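Local coordinates for protein bacteriophage virulence determinant (PDB 6GGO) that probably acts as a zinc metalloprotease effector of the PipA family that cleaves NF-kappaB subunits inside host cells during Salmonella infection, at residues F115-T120 with I165-H170. Sequence-based numbering, arbitrary orientation.
Sequences FGTTVT and IHQVVH. Unlike the reference sequence in segment 165-170: Q167 (reference Glu). With ZN (zinc ion), chain E.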
loop_
_atom_site.group_PDB
_atom_site.type_symbol
_atom_site.label_atom_id
_atom_site.label_comp_id
_atom_site.label_asym_id
_atom_site.label_seq_id
_atom_site.Cartn_x
_atom_site.Cartn_y
_atom_site.Cartn_z
ATOM N N PHE B 115 12.397 -8.992 -19.252
ATOM C CA PHE B 115 12.858 -9.033 -17.872
ATOM C C PHE B 115 14.093 -8.167 -17.668
ATOM O O PHE B 115 15.090 -8.301 -18.382
ATOM C CB PHE B 115 13.158 -10.478 -17.480
ATOM C CG PHE B 115 11.929 -11.313 -17.274
ATOM C CD1 PHE B 115 11.126 -11.123 -16.165
ATOM C CD2 PHE B 115 11.574 -12.283 -18.196
ATOM C CE1 PHE B 115 9.995 -11.888 -15.974
ATOM C CE2 PHE B 115 10.443 -13.051 -18.011
ATOM C CZ PHE B 115 9.652 -12.852 -16.899
ATOM N N GLY B 116 14.020 -7.281 -16.684
ATOM C CA GLY B 116 15.142 -6.427 -16.351
ATOM C C GLY B 116 14.746 -5.468 -15.249
ATOM O O GLY B 116 13.564 -5.187 -15.036
ATOM N N THR B 117 15.766 -4.961 -14.559
ATOM C CA THR B 117 15.563 -4.052 -13.437
ATOM C C THR B 117 16.678 -3.018 -13.413
ATOM O O THR B 117 17.857 -3.371 -13.501
ATOM C CB THR B 117 15.526 -4.810 -12.104
ATOM O OG1 THR B 117 14.509 -5.818 -12.151
ATOM C CG2 THR B 117 15.236 -3.855 -10.949
ATOM N N THR B 118 16.298 -1.751 -13.283
ATOM C CA THR B 118 17.249 -0.640 -13.316
ATOM C C THR B 118 17.919 -0.511 -11.952
ATOM O O THR B 118 17.351 0.063 -11.020
ATOM C CB THR B 118 16.544 0.653 -13.707
ATOM O OG1 THR B 118 15.593 1.008 -12.695
ATOM C CG2 THR B 118 15.822 0.489 -15.037
ATOM N N VAL B 119 19.131 -1.051 -11.829
ATOM C CA VAL B 119 19.892 -0.953 -10.591
ATOM C C VAL B 119 21.230 -0.243 -10.763
ATOM O O VAL B 119 21.815 0.192 -9.757
ATOM C CB VAL B 119 20.108 -2.348 -9.962
ATOM C CG1 VAL B 119 18.793 -3.109 -9.880
ATOM C CG2 VAL B 119 21.125 -3.156 -10.760
ATOM N N THR B 120 21.739 -0.101 -11.981
ATOM C CA THR B 120 23.018 0.548 -12.226
ATOM C C THR B 120 22.793 1.996 -12.646
ATOM O O THR B 120 21.764 2.336 -13.236
ATOM C CB THR B 120 23.819 -0.179 -13.312
ATOM O OG1 THR B 120 23.226 0.069 -14.593
ATOM C CG2 THR B 120 23.855 -1.681 -13.048
ATOM N N ILE B 165 10.886 -13.502 -9.108
ATOM C CA ILE B 165 11.696 -13.396 -7.897
ATOM C C ILE B 165 13.065 -12.823 -8.226
ATOM O O ILE B 165 13.572 -11.939 -7.526
ATOM C CB ILE B 165 11.815 -14.767 -7.207
ATOM C CG1 ILE B 165 10.456 -15.227 -6.671
ATOM C CG2 ILE B 165 12.859 -14.727 -6.094
ATOM C CD1 ILE B 165 9.916 -14.403 -5.492
ATOM N N HIS B 166 13.685 -13.318 -9.299
ATOM C CA HIS B 166 15.006 -12.837 -9.680
ATOM C C HIS B 166 15.005 -11.324 -9.843
ATOM O O HIS B 166 15.800 -10.616 -9.216
ATOM C CB HIS B 166 15.456 -13.521 -10.971
ATOM C CG HIS B 166 16.848 -13.165 -11.387
ATOM N ND1 HIS B 166 17.959 -13.818 -10.902
ATOM C CD2 HIS B 166 17.309 -12.211 -12.230
ATOM C CE1 HIS B 166 19.046 -13.288 -11.434
ATOM N NE2 HIS B 166 18.680 -12.311 -12.243
ATOM N N GLN B 167 14.098 -10.810 -10.674
ATOM C CA GLN B 167 14.034 -9.369 -10.898
ATOM C C GLN B 167 13.681 -8.612 -9.623
ATOM O O GLN B 167 14.159 -7.490 -9.419
ATOM C CB GLN B 167 13.017 -9.055 -11.996
ATOM C CG GLN B 167 13.342 -9.686 -13.344
ATOM C CD GLN B 167 14.740 -9.353 -13.827
ATOM O OE1 GLN B 167 15.275 -8.283 -13.534
ATOM N NE2 GLN B 167 15.344 -10.276 -14.567
ATOM N N VAL B 168 12.853 -9.196 -8.755
ATOM C CA VAL B 168 12.495 -8.511 -7.517
ATOM C C VAL B 168 13.711 -8.382 -6.607
ATOM O O VAL B 168 13.917 -7.342 -5.969
ATOM C CB VAL B 168 11.324 -9.232 -6.819
ATOM C CG1 VAL B 168 11.157 -8.741 -5.385
ATOM C CG2 VAL B 168 10.036 -9.030 -7.601
ATOM N N VAL B 169 14.534 -9.432 -6.525
ATOM C CA VAL B 169 15.733 -9.375 -5.692
ATOM C C VAL B 169 16.680 -8.290 -6.183
ATOM O O VAL B 169 17.387 -7.664 -5.383
ATOM C CB VAL B 169 16.428 -10.750 -5.655
ATOM C CG1 VAL B 169 17.755 -10.661 -4.909
ATOM C CG2 VAL B 169 15.528 -11.783 -4.996
ATOM N N HIS B 170 16.731 -8.059 -7.496
ATOM C CA HIS B 170 17.460 -6.904 -8.005
ATOM C C HIS B 170 16.932 -5.617 -7.387
ATOM O O HIS B 170 17.707 -4.738 -6.994
ATOM C CB HIS B 170 17.355 -6.837 -9.529
ATOM C CG HIS B 170 18.373 -7.665 -10.248
ATOM N ND1 HIS B 170 19.729 -7.441 -10.140
ATOM C CD2 HIS B 170 18.231 -8.702 -11.107
ATOM C CE1 HIS B 170 20.379 -8.311 -10.893
ATOM N NE2 HIS B 170 19.494 -9.089 -11.490
HETATM ZN ZN ZN E . 19.588 -10.466 -13.165
#
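Q167 and T117 meet where the helix of a zincin-like HExxH motif, here read as HQVVH, packs against the outermost strand 116-117 of a mixed sheet. Q167 stands in place of the reference Glu, which by analogy with other HExxH enzymes is probably the catalytic base. OG1 of T117 has two acceptors within hydrogen-bonding distance on Q167, OE1 at 2.9 Å and backbone O at 3.2 Å. The two side chains run past each other in opposite directions. A bend at chi2 (-54°) lays the glutamine amide beside the backbone at G116, with OE1 near C of G116 and NE2 3.6 Å from CB of F115. The plane of the F115 ring lies 26° from that of the Q167 amide, and CD1 of the ring reaches CG of Q167. One helical turn on, CB of T117 packs on CB of H170 at 3.8 Å, while CG1 of V119 rests near O of H170. Further out, the zinc ion is held by NE2 of H166, NE2 of H170 at 2.2 Å, and D177; ND1 of H170 is hydrogen-bonded to O of L175, which helps fix the ring's rotation. Backbone bonding of G116 with A134 sets the strand in place, and I133 and L135 touch Q167. NE2 of Q167 lies in the plane of the H166 ring, at its edge, 3.6 Å from CD2 of H166.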